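Local coordinates for protein putative dimetal phosphatase (Danio rerio, PDB 2NXF) that probably hydrolyses ADP-ribose and CDP-alcohols such as CDP-choline at a dinuclear metal centre of the calcineurin-like phosphoesterase type, at residues 91-96 with 144-149; 148-153 with 227-232; 192-197 with 241-246. All coordinates share one frame; numbering follows the deposited sequence.

Contact 1. Residues 91-96 with 144-149. With ZN (zinc ion), chain C; PO4 (phosphate ion), chain F.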
loop_
_atom_site.group_PDB
_atom_site.type_symbol
_atom_site.label_atom_id
_atom_site.label_comp_id
_atom_site.label_asym_id
_atom_site.label_seq_id
_atom_site.Cartn_x
_atom_site.Cartn_y
_atom_site.Cartn_z
ATOM N N HIS A 91 6.677 4.337 -8.120
ATOM C CA HIS A 91 6.641 2.946 -7.662
ATOM C C HIS A 91 5.218 2.631 -7.245
ATOM O O HIS A 91 4.605 3.385 -6.479
ATOM C CB HIS A 91 7.631 2.735 -6.523
ATOM C CG HIS A 91 9.046 2.909 -6.961
ATOM N ND1 HIS A 91 9.765 1.893 -7.559
ATOM C CD2 HIS A 91 9.839 4.007 -6.992
ATOM C CE1 HIS A 91 10.958 2.349 -7.898
ATOM N NE2 HIS A 91 11.029 3.625 -7.559
ATOM N N HIS A 92 4.693 1.543 -7.799
ATOM C CA HIS A 92 3.284 1.201 -7.651
ATOM C C HIS A 92 3.138 -0.039 -6.783
ATOM O O HIS A 92 3.676 -1.102 -7.122
ATOM C CB HIS A 92 2.657 0.902 -9.021
ATOM C CG HIS A 92 2.802 2.022 -10.004
ATOM N ND1 HIS A 92 2.054 3.176 -9.939
ATOM C CD2 HIS A 92 3.613 2.154 -11.078
ATOM C CE1 HIS A 92 2.406 3.978 -10.933
ATOM N NE2 HIS A 92 3.357 3.387 -11.632
ATOM N N VAL A 93 2.402 0.117 -5.685
ATOM C CA VAL A 93 1.998 -0.988 -4.822
ATOM C C VAL A 93 0.658 -1.501 -5.335
ATOM O O VAL A 93 -0.207 -0.698 -5.680
ATOM C CB VAL A 93 1.887 -0.474 -3.348
ATOM C CG1 VAL A 93 1.324 -1.560 -2.428
ATOM C CG2 VAL A 93 3.236 -0.014 -2.850
ATOM N N TRP A 94 0.483 -2.823 -5.399
ATOM C CA TRP A 94 -0.814 -3.385 -5.827
ATOM C C TRP A 94 -1.719 -3.661 -4.623
ATOM O O TRP A 94 -1.325 -4.358 -3.671
ATOM C CB TRP A 94 -0.672 -4.649 -6.681
ATOM C CG TRP A 94 0.135 -4.461 -7.925
ATOM C CD1 TRP A 94 0.540 -3.275 -8.486
ATOM C CD2 TRP A 94 0.604 -5.498 -8.786
ATOM N NE1 TRP A 94 1.264 -3.524 -9.630
ATOM C CE2 TRP A 94 1.335 -4.876 -9.834
ATOM C CE3 TRP A 94 0.509 -6.893 -8.759
ATOM C CZ2 TRP A 94 1.960 -5.610 -10.856
ATOM C CZ3 TRP A 94 1.133 -7.629 -9.776
ATOM C CH2 TRP A 94 1.848 -6.979 -10.811
ATOM N N GLY A 95 -2.909 -3.070 -4.668
ATOM C CA GLY A 95 -3.926 -3.306 -3.636
ATOM C C GLY A 95 -5.154 -4.037 -4.162
ATOM O O GLY A 95 -5.208 -4.490 -5.323
ATOM N N ASN A 96 -6.160 -4.179 -3.304
ATOM C CA ASN A 96 -7.357 -4.939 -3.698
ATOM C C ASN A 96 -8.038 -4.438 -4.968
ATOM O O ASN A 96 -8.456 -5.250 -5.782
ATOM C CB ASN A 96 -8.358 -5.170 -2.546
ATOM C CG ASN A 96 -8.750 -3.893 -1.818
ATOM O OD1 ASN A 96 -7.893 -3.096 -1.439
ATOM N ND2 ASN A 96 -10.055 -3.711 -1.610
ATOM N N PHE A 144 14.434 0.581 -0.037
ATOM C CA PHE A 144 12.967 0.505 -0.149
ATOM C C PHE A 144 12.582 -0.926 -0.443
ATOM O O PHE A 144 13.226 -1.594 -1.266
ATOM C CB PHE A 144 12.455 1.354 -1.329
ATOM C CG PHE A 144 12.354 2.839 -1.049
ATOM C CD1 PHE A 144 13.025 3.429 0.009
ATOM C CD2 PHE A 144 11.597 3.653 -1.894
ATOM C CE1 PHE A 144 12.913 4.835 0.235
ATOM C CE2 PHE A 144 11.486 5.034 -1.669
ATOM C CZ PHE A 144 12.133 5.612 -0.612
ATOM N N VAL A 145 11.501 -1.384 0.187
ATOM C CA VAL A 145 10.983 -2.726 -0.054
ATOM C C VAL A 145 9.491 -2.558 -0.318
ATOM O O VAL A 145 8.785 -1.942 0.493
ATOM C CB VAL A 145 11.184 -3.652 1.178
ATOM C CG1 VAL A 145 10.601 -5.052 0.911
ATOM C CG2 VAL A 145 12.682 -3.758 1.561
ATOM N N LEU A 146 9.009 -3.074 -1.446
ATOM C CA LEU A 146 7.581 -3.050 -1.747
ATOM C C LEU A 146 7.088 -4.475 -1.622
ATOM O O LEU A 146 7.675 -5.382 -2.242
ATOM C CB LEU A 146 7.310 -2.567 -3.186
ATOM C CG LEU A 146 7.063 -1.062 -3.376
ATOM C CD1 LEU A 146 8.383 -0.327 -3.215
ATOM C CD2 LEU A 146 6.429 -0.783 -4.760
ATOM N N LEU A 147 6.034 -4.654 -0.822
ATOM C CA LEU A 147 5.475 -5.979 -0.557
ATOM C C LEU A 147 4.161 -6.192 -1.284
ATOM O O LEU A 147 3.489 -5.213 -1.684
ATOM C CB LEU A 147 5.236 -6.154 0.949
ATOM C CG LEU A 147 6.447 -6.022 1.886
ATOM C CD1 LEU A 147 6.005 -6.269 3.328
ATOM C CD2 LEU A 147 7.557 -6.984 1.448
ATOM N N ASP A 148 3.814 -7.479 -1.439
ATOM C CA ASP A 148 2.622 -7.944 -2.124
ATOM C C ASP A 148 1.662 -8.522 -1.054
ATOM O O ASP A 148 1.743 -9.704 -0.684
ATOM C CB ASP A 148 3.047 -9.043 -3.125
ATOM C CG ASP A 148 1.894 -9.575 -3.980
ATOM O OD1 ASP A 148 0.711 -9.196 -3.785
ATOM O OD2 ASP A 148 2.214 -10.386 -4.870
ATOM N N ALA A 149 0.755 -7.673 -0.572
ATOM C CA ALA A 149 -0.131 -8.065 0.521
ATOM C C ALA A 149 -1.290 -8.971 0.061
ATOM O O ALA A 149 -2.088 -9.413 0.905
ATOM C CB ALA A 149 -0.694 -6.817 1.222
HETATM ZN ZN ZN C . -7.663 -1.246 -0.399
HETATM P P PO4 F . -11.252 -0.312 -0.200
HETATM O O1 PO4 F . -11.514 0.012 1.255
HETATM O O2 PO4 F . -12.549 -0.738 -0.859
HETATM O O3 PO4 F . -10.811 0.909 -0.984
HETATM O O4 PO4 F . -10.191 -1.362 -0.333
HETATM O O HOH W 1 0.751 -4.791 -1.318
HETATM O O HOH W 2 2.625 -4.527 -4.340
HETATM O O HOH W 3 -0.409 -6.820 -3.444
HETATM O O HOH W 4 -8.553 0.423 0.625
#
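Val-93 turns CG2 anti to its carbonyl carbon, and Leu-146, with chi1 strained at -92°, swings CG anti to its own; the two side chains thereby slant across each other between the facing sheets of the metallophosphoesterase beta sandwich. Strand 89-92 edges one sheet and strand 142-146 belongs to the other. The branch that does the work is Leu-146 CD2, which lies 3.8 Å from Val-93 CG2. It also packs on His-91 CB and approaches the backbone carbonyl His-92 O at 3.6 Å, while that oxygen is hydrogen-bonded to Tyr-132. ND1 of His-91 is hydrogen-bonded to Tyr-134 OH.

Farther along, around Trp-94 and Leu-147, waters bridge the two segments. Water 2 accepts from Trp-94 N at 2.9 Å and donates to Leu-147 O at 2.9 Å, so one molecule satisfies two buried backbone groups. Water 3 lies between Trp-94 O and Asp-148 OD1, 2.6 Å from each. Asp-148 also forms a salt bridge with Arg-104 through OD2.

Segment 91-96 then runs into the Gly-Asn-His-Glu signature of the family, with Gly-95 at the N-cap of helix 96-101. Asn-96 OD1 binds the zinc ion, together with Asp-60, His-228 and His-265, whereas ND2 of the same amide donates to phosphate O4 at 2.7 Å, with an N-H...O angle of 155°.

Contact 2. Residues 148-153 with 227-232. With ZN (zinc ion), chain C.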
loop_
_atom_site.group_PDB
_atom_site.type_symbol
_atom_site.label_atom_id
_atom_site.label_comp_id
_atom_site.label_asym_id
_atom_site.label_seq_id
_atom_site.Cartn_x
_atom_site.Cartn_y
_atom_site.Cartn_z
ATOM N N ASP A 148 3.814 -7.479 -1.439
ATOM C CA ASP A 148 2.622 -7.944 -2.124
ATOM C C ASP A 148 1.662 -8.522 -1.054
ATOM O O ASP A 148 1.743 -9.704 -0.684
ATOM C CB ASP A 148 3.047 -9.043 -3.125
ATOM C CG ASP A 148 1.894 -9.575 -3.980
ATOM O OD1 ASP A 148 0.711 -9.196 -3.785
ATOM O OD2 ASP A 148 2.214 -10.386 -4.870
ATOM N N ALA A 149 0.755 -7.673 -0.572
ATOM C CA ALA A 149 -0.131 -8.065 0.521
ATOM C C ALA A 149 -1.290 -8.971 0.061
ATOM O O ALA A 149 -2.088 -9.413 0.905
ATOM C CB ALA A 149 -0.694 -6.817 1.222
ATOM N N TYR A 150 -1.372 -9.232 -1.247
ATOM C CA TYR A 150 -2.360 -10.167 -1.828
ATOM C C TYR A 150 -1.714 -11.423 -2.416
ATOM O O TYR A 150 -2.318 -12.144 -3.199
ATOM C CB TYR A 150 -3.282 -9.454 -2.841
ATOM C CG TYR A 150 -4.101 -8.415 -2.119
ATOM C CD1 TYR A 150 -5.365 -8.728 -1.595
ATOM C CD2 TYR A 150 -3.564 -7.141 -1.852
ATOM C CE1 TYR A 150 -6.098 -7.789 -0.884
ATOM C CE2 TYR A 150 -4.286 -6.197 -1.138
ATOM C CZ TYR A 150 -5.544 -6.530 -0.640
ATOM O OH TYR A 150 -6.293 -5.613 0.071
ATOM N N ASP A 151 -0.478 -11.670 -1.994
ATOM C CA ASP A 151 0.250 -12.891 -2.323
ATOM C C ASP A 151 -0.614 -14.095 -1.911
ATOM O O ASP A 151 -0.889 -14.997 -2.714
ATOM C CB ASP A 151 1.574 -12.809 -1.551
ATOM C CG ASP A 151 2.457 -14.016 -1.713
ATOM O OD1 ASP A 151 2.163 -14.949 -2.490
ATOM O OD2 ASP A 151 3.493 -13.995 -1.010
ATOM N N LEU A 152 -1.047 -14.098 -0.654
ATOM C CA LEU A 152 -2.115 -15.007 -0.256
ATOM C C LEU A 152 -3.409 -14.214 -0.323
ATOM O O LEU A 152 -3.585 -13.269 0.428
ATOM C CB LEU A 152 -1.869 -15.538 1.163
ATOM C CG LEU A 152 -0.568 -16.317 1.373
ATOM C CD1 LEU A 152 -0.550 -16.819 2.807
ATOM C CD2 LEU A 152 -0.436 -17.477 0.391
ATOM N N SER A 153 -4.290 -14.570 -1.249
ATOM C CA SER A 153 -5.593 -13.919 -1.361
ATOM C C SER A 153 -6.473 -14.770 -2.245
ATOM O O SER A 153 -5.985 -15.654 -2.963
ATOM C CB SER A 153 -5.455 -12.521 -1.979
ATOM O OG SER A 153 -5.050 -12.583 -3.350
ATOM N N SER A 227 3.420 -1.428 1.765
ATOM C CA SER A 227 2.469 -2.531 1.584
ATOM C C SER A 227 1.085 -1.921 1.395
ATOM O O SER A 227 0.796 -0.901 2.008
ATOM C CB SER A 227 2.495 -3.395 2.848
ATOM O OG SER A 227 1.388 -4.296 2.918
ATOM N N HIS A 228 0.198 -2.530 0.596
ATOM C CA HIS A 228 -1.132 -1.910 0.543
ATOM C C HIS A 228 -1.764 -2.007 1.938
ATOM O O HIS A 228 -2.417 -1.056 2.401
ATOM C CB HIS A 228 -2.062 -2.589 -0.462
ATOM C CG HIS A 228 -3.368 -1.889 -0.596
ATOM N ND1 HIS A 228 -3.460 -0.575 -1.015
ATOM C CD2 HIS A 228 -4.629 -2.300 -0.332
ATOM C CE1 HIS A 228 -4.737 -0.217 -1.026
ATOM N NE2 HIS A 228 -5.464 -1.243 -0.613
ATOM N N LEU A 229 -1.563 -3.147 2.592
ATOM C CA LEU A 229 -2.201 -3.421 3.878
ATOM C C LEU A 229 -1.312 -3.111 5.073
ATOM O O LEU A 229 -0.122 -3.481 5.098
ATOM C CB LEU A 229 -2.594 -4.913 3.985
ATOM C CG LEU A 229 -3.628 -5.412 2.964
ATOM C CD1 LEU A 229 -3.904 -6.921 3.184
ATOM C CD2 LEU A 229 -4.892 -4.608 3.030
ATOM N N PRO A 230 -1.894 -2.463 6.093
ATOM C CA PRO A 230 -1.188 -2.265 7.369
ATOM C C PRO A 230 -1.051 -3.584 8.138
ATOM O O PRO A 230 -1.814 -4.539 7.900
ATOM C CB PRO A 230 -2.102 -1.298 8.134
ATOM C CG PRO A 230 -3.469 -1.537 7.578
ATOM C CD PRO A 230 -3.230 -1.839 6.102
ATOM N N VAL A 231 -0.079 -3.622 9.048
ATOM C CA VAL A 231 0.144 -4.826 9.860
ATOM C C VAL A 231 0.133 -4.572 11.369
ATOM O O VAL A 231 0.062 -5.519 12.150
ATOM C CB VAL A 231 1.442 -5.579 9.461
ATOM C CG1 VAL A 231 1.391 -6.059 7.982
ATOM C CG2 VAL A 231 2.696 -4.693 9.734
ATOM N N HIS A 232 0.179 -3.310 11.802
ATOM C CA HIS A 232 0.185 -3.055 13.255
ATOM C C HIS A 232 -1.199 -2.592 13.713
ATOM O O HIS A 232 -1.711 -1.599 13.211
ATOM C CB HIS A 232 1.251 -2.024 13.639
ATOM C CG HIS A 232 1.648 -2.101 15.081
ATOM N ND1 HIS A 232 0.731 -2.021 16.110
ATOM C CD2 HIS A 232 2.858 -2.268 15.664
ATOM C CE1 HIS A 232 1.365 -2.138 17.266
ATOM N NE2 HIS A 232 2.657 -2.290 17.023
HETATM ZN ZN ZN C . -7.663 -1.246 -0.399
HETATM O O HOH W 1 0.751 -4.791 -1.318
HETATM O O HOH W 4 -8.553 0.423 0.625
#
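This is a buried, mainly apolar meeting of two loops, in which Ala-149 and Tyr-150 pack against Ser-227, His-228 and Leu-229 where the chain leaves the neighbouring parallel strands 142-146 and 222-227. Ala-149 points its methyl toward the other loop: CB sits 3.7 Å from Leu-229 CG and equally far from Ser-227 OG. Tyr-150 reaches across. Its CG stands anti to the carbonyl carbon, chi1 -64°, which carries the phenol across the Leu-229 side chain at about a right angle, with OH 3.4 Å from Leu-229 CD2. The hydroxyl also meets the edge of the His-228 imidazole near CD2, and its hydrogen bond goes to Phe-197 O.

Loops that follow the strands carry the metal ligands in the calcineurin-like fold, and His-228 is one of them. Its NE2 binds the zinc ion at 2.2 Å, while Leu-58 O holds ND1 on the other side of the ring and so fixes the ring's rotation. Both loops are braced from within. A type I turn from Asp-148 to Asp-151 overlaps an Asx turn, in which Tyr-150 N donates to Asp-148 OD1 from above the carboxylate plane, 3.3 Å away. Ser-227 OG donates to a lone pair of Leu-229 O, in the carbonyl plane, at 2.8 Å. Between the loops, water 1 accepts from the backbone N of Ala-149 and from that of His-228, 3.0 Å from either.

Contact 3. Residues 192-197 with 241-246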
loop_
_atom_site.group_PDB
_atom_site.type_symbol
_atom_site.label_atom_id
_atom_site.label_comp_id
_atom_site.label_asym_id
_atom_site.label_seq_id
_atom_site.Cartn_x
_atom_site.Cartn_y
_atom_site.Cartn_z
ATOM N N GLN A 192 -11.832 -9.544 12.682
ATOM C CA GLN A 192 -12.480 -8.784 11.604
ATOM C C GLN A 192 -11.679 -8.787 10.301
ATOM O O GLN A 192 -12.253 -8.654 9.216
ATOM C CB GLN A 192 -12.677 -7.329 12.020
ATOM C CG GLN A 192 -13.644 -7.107 13.161
ATOM C CD GLN A 192 -13.791 -5.625 13.451
ATOM O OE1 GLN A 192 -14.440 -4.904 12.691
ATOM N NE2 GLN A 192 -13.165 -5.157 14.529
ATOM N N ARG A 193 -10.361 -8.939 10.413
ATOM C CA ARG A 193 -9.464 -8.838 9.251
ATOM C C ARG A 193 -9.649 -9.956 8.231
ATOM O O ARG A 193 -9.179 -9.844 7.097
ATOM C CB ARG A 193 -7.996 -8.783 9.697
ATOM C CG ARG A 193 -7.429 -10.110 10.197
ATOM C CD ARG A 193 -6.036 -9.880 10.811
ATOM N NE ARG A 193 -5.363 -11.120 11.189
ATOM C CZ ARG A 193 -5.569 -11.793 12.323
ATOM N NH1 ARG A 193 -6.481 -11.387 13.219
ATOM N NH2 ARG A 193 -4.870 -12.902 12.574
ATOM N N PHE A 194 -10.309 -11.049 8.638
ATOM C CA PHE A 194 -10.476 -12.195 7.744
ATOM C C PHE A 194 -11.665 -12.001 6.815
ATOM O O PHE A 194 -12.739 -12.605 6.990
ATOM C CB PHE A 194 -10.559 -13.505 8.543
ATOM C CG PHE A 194 -9.228 -13.905 9.136
ATOM C CD1 PHE A 194 -8.201 -14.376 8.312
ATOM C CD2 PHE A 194 -8.991 -13.778 10.499
ATOM C CE1 PHE A 194 -6.963 -14.729 8.849
ATOM C CE2 PHE A 194 -7.757 -14.132 11.047
ATOM C CZ PHE A 194 -6.747 -14.613 10.221
ATOM N N VAL A 195 -11.426 -11.150 5.821
ATOM C CA VAL A 195 -12.384 -10.784 4.789
ATOM C C VAL A 195 -11.693 -10.868 3.431
ATOM O O VAL A 195 -10.461 -10.798 3.353
ATOM C CB VAL A 195 -12.944 -9.338 4.982
ATOM C CG1 VAL A 195 -13.882 -9.306 6.181
ATOM C CG2 VAL A 195 -11.817 -8.312 5.141
ATOM N N LYS A 196 -12.505 -11.012 2.386
ATOM C CA LYS A 196 -12.074 -11.232 1.008
ATOM C C LYS A 196 -11.286 -10.045 0.441
ATOM O O LYS A 196 -10.462 -10.211 -0.475
ATOM C CB LYS A 196 -13.333 -11.495 0.165
ATOM C CG LYS A 196 -13.121 -11.914 -1.260
ATOM C CD LYS A 196 -14.480 -12.153 -1.920
ATOM C CE LYS A 196 -14.367 -12.115 -3.428
ATOM N NZ LYS A 196 -15.648 -12.521 -4.097
ATOM N N PHE A 197 -11.526 -8.844 0.981
ATOM C CA PHE A 197 -10.801 -7.671 0.476
ATOM C C PHE A 197 -9.410 -7.477 1.105
ATOM O O PHE A 197 -8.724 -6.514 0.789
ATOM C CB PHE A 197 -11.654 -6.401 0.545
ATOM C CG PHE A 197 -12.128 -6.014 1.926
ATOM C CD1 PHE A 197 -11.290 -5.288 2.792
ATOM C CD2 PHE A 197 -13.445 -6.285 2.329
ATOM C CE1 PHE A 197 -11.743 -4.857 4.057
ATOM C CE2 PHE A 197 -13.919 -5.854 3.600
ATOM C CZ PHE A 197 -13.076 -5.146 4.453
ATOM N N LEU A 241 -6.402 -4.959 8.517
ATOM C CA LEU A 241 -5.067 -5.580 8.702
ATOM C C LEU A 241 -4.859 -6.775 7.776
ATOM O O LEU A 241 -5.823 -7.511 7.467
ATOM C CB LEU A 241 -4.930 -6.096 10.147
ATOM C CG LEU A 241 -4.955 -5.020 11.238
ATOM C CD1 LEU A 241 -5.152 -5.643 12.620
ATOM C CD2 LEU A 241 -3.663 -4.191 11.161
ATOM N N ALA A 242 -3.606 -7.001 7.387
ATOM C CA ALA A 242 -3.230 -8.245 6.688
ATOM C C ALA A 242 -3.626 -9.481 7.472
ATOM O O ALA A 242 -3.589 -9.504 8.708
ATOM C CB ALA A 242 -1.735 -8.297 6.415
ATOM N N TRP A 243 -4.003 -10.528 6.748
ATOM C CA TRP A 243 -4.384 -11.783 7.398
ATOM C C TRP A 243 -3.361 -12.298 8.420
ATOM O O TRP A 243 -3.725 -12.675 9.546
ATOM C CB TRP A 243 -4.626 -12.883 6.358
ATOM C CG TRP A 243 -5.839 -12.685 5.482
ATOM C CD1 TRP A 243 -6.869 -11.789 5.640
ATOM C CD2 TRP A 243 -6.149 -13.451 4.316
ATOM N NE1 TRP A 243 -7.794 -11.946 4.622
ATOM C CE2 TRP A 243 -7.358 -12.948 3.785
ATOM C CE3 TRP A 243 -5.498 -14.506 3.654
ATOM C CZ2 TRP A 243 -7.966 -13.492 2.629
ATOM C CZ3 TRP A 243 -6.087 -15.030 2.499
ATOM C CH2 TRP A 243 -7.307 -14.527 2.002
ATOM N N ASN A 244 -2.090 -12.301 8.021
ATOM C CA ASN A 244 -1.032 -12.770 8.910
ATOM C C ASN A 244 -0.173 -11.607 9.373
ATOM O O ASN A 244 1.047 -11.689 9.374
ATOM C CB ASN A 244 -0.205 -13.919 8.277
ATOM C CG ASN A 244 0.499 -13.509 6.991
ATOM O OD1 ASN A 244 0.082 -12.586 6.299
ATOM N ND2 ASN A 244 1.575 -14.230 6.659
ATOM N N HIS A 245 -0.835 -10.537 9.815
ATOM C CA HIS A 245 -0.117 -9.320 10.214
ATOM C C HIS A 245 0.918 -9.611 11.317
ATOM O O HIS A 245 1.997 -9.021 11.313
ATOM C CB HIS A 245 -1.101 -8.215 10.650
ATOM C CG HIS A 245 -1.796 -8.502 11.951
ATOM N ND1 HIS A 245 -1.461 -7.881 13.139
ATOM C CD2 HIS A 245 -2.787 -9.371 12.252
ATOM C CE1 HIS A 245 -2.226 -8.348 14.109
ATOM N NE2 HIS A 245 -3.038 -9.255 13.599
ATOM N N GLU A 246 0.605 -10.516 12.243
ATOM C CA GLU A 246 1.510 -10.789 13.360
ATOM C C GLU A 246 2.811 -11.446 12.871
ATOM O O GLU A 246 3.888 -11.215 13.439
ATOM C CB GLU A 246 0.806 -11.636 14.424
ATOM C CG GLU A 246 1.492 -11.656 15.776
ATOM C CD GLU A 246 1.561 -10.280 16.455
ATOM O OE1 GLU A 246 2.618 -9.963 17.037
ATOM O OE2 GLU A 246 0.575 -9.519 16.415
HETATM O O HOH W 5 -3.148 -15.037 11.208
#
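The turn that leads into helix 245-253 is gripped here by Arg-193 and Phe-194, which come from the long loop before helix 203-219. Arg-193 leaves its backbone with CG wedged between N and the carbonyl carbon, chi1 73°, and then runs extended to NE, passing the carbonyls of Leu-241 and Ala-242 on the way; CD comes within 3.2 Å of Ala-242 O. At the end NE donates to Trp-243 O at 2.8 Å, nearly straight, with the oxygen in the guanidinium plane but NE well above the carbonyl plane. A weak bond from NH2 goes to the same oxygen, and water 5 joins that pair too, accepting from NH2 and donating to Trp-243 O, so the one carbonyl receives three donors.

The contact thus pins the loop between helices 162-174 and 203-219 of the calcineurin-like phosphoesterase domain to the start of helix 245-253. The guanidinium is flanked on its two faces: His-245 presents the ring edge at CD2, 3.3 Å from Arg-193 NE with the planes 80° apart, and Phe-194 CE2 lies over the opposite face. His-245 is anchored by ND1 to Val-231 O. Phe-194, the centre of an inverse gamma turn, sets CD1 over one face of the Trp-243 ring, the two rings inclined at 31°; its ring also stacks with His-174 of helix 162-174. At the last residue of that turn, Val-195 O accepts from Trp-243 NE1 at 3.2 Å, almost exactly in the indole plane.

Overall arrangement
Following the chain from the N terminus, contact 1 closes the first loop, bringing 144-149 back to 91-96 and joining the two sheets of the sandwich. Contact 2 starts on residues Asp-148 and Ala-149, where contact 1 ends, and runs on to 227-232. Contact 3 opens at 192-197 within that second loop but closes at 241-246 beyond it, so contacts 2 and 3 cross, while contacts 1 and 3 follow in series. Contacts 1 and 2 converge on one zinc ion, contributing Asn-96 and His-228, and share water 1. Hydrogen bonds between Tyr-150 OH and Phe-197 O and between His-245 ND1 and Val-231 O tie contact 2 to the more peripheral contact 3, near helix 245-253.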